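Local coordinates for WZI (Escherichia coli, PDB 2YNK), which probably binds capsular polysaccharide at the outer membrane as a lectin-like beta-barrel protein involved in assembly of the group 1 capsule, at residues A[105-116]-A[126-137]. Sequence-based numbering, arbitrary orientation.
Sequences EWWDVHLQGNVE and RFNANGAYGAVK. With D12 (dodecane), chain D; OCT (N-octane), chain B; OCT (N-octane), chain L.
Asp108 and Ala135 form a hydrogen-bonded antiparallel pair, with Ala135 N 2.6 Å from Asp108 O and Asp108 N 2.8 Å from Ala135 O. His110 and Tyr133 repeat the pattern, as do Asn114 and Asn128 farther along. Between the last two pairs the second strand is interrupted by a type II turn from Ala129 to Ala132, and the register shifts by one residue. Gly131 suits this turn, since its positive phi of 86° would press a beta carbon against the preceding carbonyl.

Polar side chains of Asp108, His110, Asn114, Asn128 and Tyr133 occupy one face of the sheet. The Tyr133 ring, its CG placed between the backbone N and carbonyl carbon (chi1 67°), slants across to the neighbouring strand and gives its hydroxyl to the carboxylate, OH to OD2 of Asp108 measuring 2.6 Å. The oxygen is met from above the carboxylate plane, and Lys66 makes a salt bridge to the same OD2. His110 CB sits over the Tyr133 ring in a CH-pi contact, 3.9 Å from the centroid, while His110 ND1 is bonded to Asn101. At the open end of the hairpin, away from the connecting loop, Lys137 NZ donates to Glu105 O at 2.8 Å and makes a weaker, longer salt bridge to Glu105 OE2.

The other face is apolar. Val115 CG2 lies over the Phe127 ring, 4.1 Å from its centroid. Dodecane runs across Trp107, Val109, Gly134 and Val136, its C2 above the centre of the Trp107 ring, and an octane covers one face of Trp106. Apolar side chains with bound alkanes against them, probably marking the lipid-facing side, backed by a polar face, are characteristic of adjacent antiparallel strands in an outer-membrane beta-barrel, here the hairpin of strands 107-116 and 127-138.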
# COMPACT_ATOMS: atom_id res chain seq x y z
N GLU A 105 -1.94 -15.05 20.40
CA GLU A 105 -2.59 -13.99 21.17
C GLU A 105 -1.75 -12.70 21.26
O GLU A 105 -2.25 -11.61 20.99
CB GLU A 105 -2.94 -14.53 22.56
CG GLU A 105 -3.28 -13.49 23.63
CD GLU A 105 -4.47 -12.63 23.26
OE1 GLU A 105 -5.37 -13.14 22.55
OE2 GLU A 105 -4.51 -11.46 23.69
N TRP A 106 -0.47 -12.82 21.63
CA TRP A 106 0.36 -11.64 21.86
C TRP A 106 1.62 -11.58 21.03
O TRP A 106 2.52 -10.80 21.34
CB TRP A 106 0.73 -11.55 23.35
CG TRP A 106 1.47 -12.76 23.86
CD1 TRP A 106 0.92 -13.92 24.37
CD2 TRP A 106 2.93 -12.96 23.92
NE1 TRP A 106 1.90 -14.81 24.73
CE2 TRP A 106 3.12 -14.30 24.49
CE3 TRP A 106 4.04 -12.21 23.58
CZ2 TRP A 106 4.38 -14.83 24.70
CZ3 TRP A 106 5.31 -12.76 23.79
CH2 TRP A 106 5.47 -14.04 24.34
N TRP A 107 1.70 -12.36 19.95
CA TRP A 107 2.91 -12.37 19.13
C TRP A 107 2.68 -12.69 17.68
O TRP A 107 1.73 -13.39 17.33
CB TRP A 107 3.93 -13.34 19.71
CG TRP A 107 3.67 -14.80 19.43
CD1 TRP A 107 4.19 -15.56 18.39
CD2 TRP A 107 2.85 -15.72 20.21
NE1 TRP A 107 3.74 -16.85 18.46
CE2 TRP A 107 2.94 -17.02 19.53
CE3 TRP A 107 2.07 -15.61 21.36
CZ2 TRP A 107 2.27 -18.14 20.00
CZ3 TRP A 107 1.40 -16.75 21.82
CH2 TRP A 107 1.50 -17.98 21.16
N ASP A 108 3.57 -12.18 16.82
CA ASP A 108 3.53 -12.44 15.38
C ASP A 108 4.96 -12.48 14.87
O ASP A 108 5.69 -11.49 14.98
CB ASP A 108 2.76 -11.32 14.68
CG ASP A 108 2.44 -11.62 13.22
OD1 ASP A 108 2.72 -12.74 12.73
OD2 ASP A 108 1.87 -10.71 12.56
N VAL A 109 5.36 -13.62 14.33
CA VAL A 109 6.70 -13.77 13.77
C VAL A 109 6.62 -14.22 12.33
O VAL A 109 6.02 -15.26 12.03
CB VAL A 109 7.53 -14.77 14.58
CG1 VAL A 109 8.80 -15.13 13.82
CG2 VAL A 109 7.86 -14.18 15.94
N HIS A 110 7.25 -13.45 11.44
CA HIS A 110 7.29 -13.72 10.01
C HIS A 110 8.73 -13.65 9.56
O HIS A 110 9.27 -12.56 9.35
CB HIS A 110 6.43 -12.70 9.28
CG HIS A 110 6.34 -12.90 7.79
ND1 HIS A 110 5.54 -13.83 7.23
CD2 HIS A 110 6.95 -12.24 6.74
CE1 HIS A 110 5.65 -13.78 5.89
NE2 HIS A 110 6.52 -12.80 5.59
N LEU A 111 9.39 -14.80 9.45
CA LEU A 111 10.77 -14.84 8.99
C LEU A 111 10.77 -15.08 7.49
O LEU A 111 10.41 -16.16 7.03
CB LEU A 111 11.56 -15.95 9.68
CG LEU A 111 11.76 -15.83 11.18
CD1 LEU A 111 12.71 -16.91 11.68
CD2 LEU A 111 12.28 -14.44 11.55
N GLN A 112 11.20 -14.07 6.74
CA GLN A 112 11.12 -14.12 5.28
C GLN A 112 12.52 -14.00 4.66
O GLN A 112 13.29 -13.11 5.01
CB GLN A 112 10.21 -12.99 4.80
CG GLN A 112 10.06 -12.85 3.30
CD GLN A 112 9.25 -13.96 2.69
OE1 GLN A 112 8.08 -14.13 3.01
NE2 GLN A 112 9.87 -14.73 1.80
N GLY A 113 12.83 -14.91 3.74
CA GLY A 113 14.04 -14.83 2.94
C GLY A 113 13.66 -14.72 1.48
O GLY A 113 12.71 -15.37 1.05
N ASN A 114 14.38 -13.88 0.74
CA ASN A 114 14.18 -13.73 -0.70
C ASN A 114 15.52 -13.81 -1.46
O ASN A 114 16.53 -13.27 -1.02
CB ASN A 114 13.54 -12.38 -1.03
CG ASN A 114 12.32 -12.09 -0.21
OD1 ASN A 114 11.31 -12.79 -0.29
ND2 ASN A 114 12.39 -11.02 0.58
N VAL A 115 15.49 -14.47 -2.62
CA VAL A 115 16.58 -14.45 -3.57
C VAL A 115 16.04 -13.93 -4.89
O VAL A 115 14.90 -14.22 -5.26
CB VAL A 115 17.18 -15.85 -3.78
CG1 VAL A 115 16.21 -16.73 -4.53
CG2 VAL A 115 18.50 -15.74 -4.53
N GLU A 116 16.87 -13.18 -5.62
CA GLU A 116 16.42 -12.41 -6.78
C GLU A 116 17.27 -12.54 -8.04
O GLU A 116 18.46 -12.84 -7.97
CB GLU A 116 16.32 -10.94 -6.39
CG GLU A 116 15.04 -10.61 -5.66
CD GLU A 116 15.12 -9.30 -4.90
OE1 GLU A 116 16.10 -8.52 -5.15
OE2 GLU A 116 14.21 -9.06 -4.05
N ARG A 126 21.69 -10.06 -3.91
CA ARG A 126 20.48 -10.67 -4.47
C ARG A 126 19.66 -11.42 -3.42
O ARG A 126 18.58 -11.90 -3.72
CB ARG A 126 20.83 -11.60 -5.64
CG ARG A 126 21.59 -12.86 -5.27
CD ARG A 126 22.42 -13.31 -6.46
NE ARG A 126 23.09 -14.59 -6.25
CZ ARG A 126 22.59 -15.78 -6.60
NH1 ARG A 126 21.40 -15.88 -7.19
NH2 ARG A 126 23.30 -16.87 -6.36
N PHE A 127 20.20 -11.52 -2.21
CA PHE A 127 19.51 -12.11 -1.07
C PHE A 127 19.03 -11.00 -0.16
O PHE A 127 19.78 -10.05 0.09
CB PHE A 127 20.47 -12.97 -0.26
CG PHE A 127 20.83 -14.27 -0.90
CD1 PHE A 127 19.98 -15.37 -0.79
CD2 PHE A 127 22.03 -14.41 -1.59
CE1 PHE A 127 20.32 -16.58 -1.36
CE2 PHE A 127 22.38 -15.62 -2.16
CZ PHE A 127 21.53 -16.70 -2.05
N ASN A 128 17.81 -11.14 0.37
CA ASN A 128 17.31 -10.18 1.36
C ASN A 128 16.18 -10.71 2.25
O ASN A 128 15.59 -11.77 2.00
CB ASN A 128 16.87 -8.90 0.67
CG ASN A 128 15.51 -9.03 0.04
OD1 ASN A 128 14.52 -8.79 0.69
ND2 ASN A 128 15.46 -9.40 -1.23
N ALA A 129 15.89 -9.96 3.30
CA ALA A 129 14.89 -10.35 4.28
C ALA A 129 13.73 -9.35 4.31
O ALA A 129 13.26 -8.99 5.39
CB ALA A 129 15.53 -10.48 5.65
N ASN A 130 13.27 -8.90 3.13
CA ASN A 130 12.15 -7.96 3.02
C ASN A 130 10.84 -8.60 3.52
O ASN A 130 10.54 -9.77 3.26
CB ASN A 130 11.99 -7.45 1.57
CG ASN A 130 13.16 -6.56 1.09
OD1 ASN A 130 13.22 -6.16 -0.08
ND2 ASN A 130 14.09 -6.24 1.99
N GLY A 131 10.06 -7.83 4.26
CA GLY A 131 8.85 -8.35 4.85
C GLY A 131 9.10 -9.02 6.18
O GLY A 131 8.14 -9.20 6.94
N ALA A 132 10.35 -9.37 6.49
CA ALA A 132 10.64 -10.12 7.73
C ALA A 132 10.42 -9.23 8.93
O ALA A 132 11.01 -8.17 9.01
CB ALA A 132 12.06 -10.65 7.74
N TYR A 133 9.55 -9.66 9.84
CA TYR A 133 9.38 -8.98 11.12
C TYR A 133 9.06 -9.95 12.24
O TYR A 133 8.67 -11.10 12.00
CB TYR A 133 8.25 -7.95 11.03
CG TYR A 133 6.88 -8.58 10.84
CD1 TYR A 133 6.12 -8.99 11.94
CD2 TYR A 133 6.37 -8.80 9.57
CE1 TYR A 133 4.88 -9.59 11.77
CE2 TYR A 133 5.13 -9.39 9.38
CZ TYR A 133 4.39 -9.79 10.48
OH TYR A 133 3.16 -10.39 10.28
N GLY A 134 9.23 -9.47 13.46
CA GLY A 134 8.59 -10.05 14.63
C GLY A 134 7.83 -8.96 15.36
O GLY A 134 8.28 -7.81 15.39
N ALA A 135 6.68 -9.30 15.93
CA ALA A 135 5.89 -8.33 16.70
C ALA A 135 5.36 -8.94 17.97
O ALA A 135 5.14 -10.15 18.05
CB ALA A 135 4.75 -7.77 15.87
N VAL A 136 5.16 -8.09 18.97
CA VAL A 136 4.51 -8.48 20.22
C VAL A 136 3.36 -7.53 20.55
O VAL A 136 3.39 -6.35 20.16
CB VAL A 136 5.49 -8.50 21.40
CG1 VAL A 136 6.49 -9.63 21.25
CG2 VAL A 136 6.18 -7.15 21.57
N LYS A 137 2.36 -8.04 21.28
CA LYS A 137 1.21 -7.23 21.70
C LYS A 137 1.20 -6.97 23.20
O LYS A 137 1.36 -7.89 23.99
CB LYS A 137 -0.09 -7.92 21.31
CG LYS A 137 -1.31 -7.02 21.44
CD LYS A 137 -2.54 -7.65 20.82
CE LYS A 137 -3.16 -8.68 21.74
NZ LYS A 137 -4.12 -9.52 20.99
C1 D12 D . 5.87 -18.62 21.48
C2 D12 D . 6.27 -17.17 21.72
C3 D12 D . 7.15 -16.60 20.60
C4 D12 D . 7.31 -15.08 20.72
C5 D12 D . 8.46 -14.52 19.86
C6 D12 D . 8.32 -13.01 19.63
C7 D12 D . 9.65 -12.26 19.72
C8 D12 D . 9.80 -11.12 18.71
C9 D12 D . 9.36 -9.76 19.27
C10 D12 D . 10.06 -8.58 18.59
C11 D12 D . 9.22 -7.30 18.70
C12 D12 D . 10.05 -6.04 18.84
C1 OCT B . 12.64 -11.40 12.90
C2 OCT B . 13.52 -10.18 12.72
C3 OCT B . 13.73 -9.86 11.23
C4 OCT B . 14.63 -8.63 11.05
C5 OCT B . 15.14 -8.50 9.61
C6 OCT B . 15.82 -7.15 9.37
C7 OCT B . 17.29 -7.24 8.91
C8 OCT B . 17.64 -6.26 7.81
C1 OCT L . 1.32 -11.97 27.93
C2 OCT L . 1.99 -10.61 27.86
C3 OCT L . 3.22 -10.61 26.96
C4 OCT L . 3.92 -9.25 26.90
C5 OCT L . 5.17 -9.28 26.01
C6 OCT L . 5.99 -7.99 26.11
C7 OCT L . 7.39 -8.14 25.53
C8 OCT L . 8.04 -6.80 25.24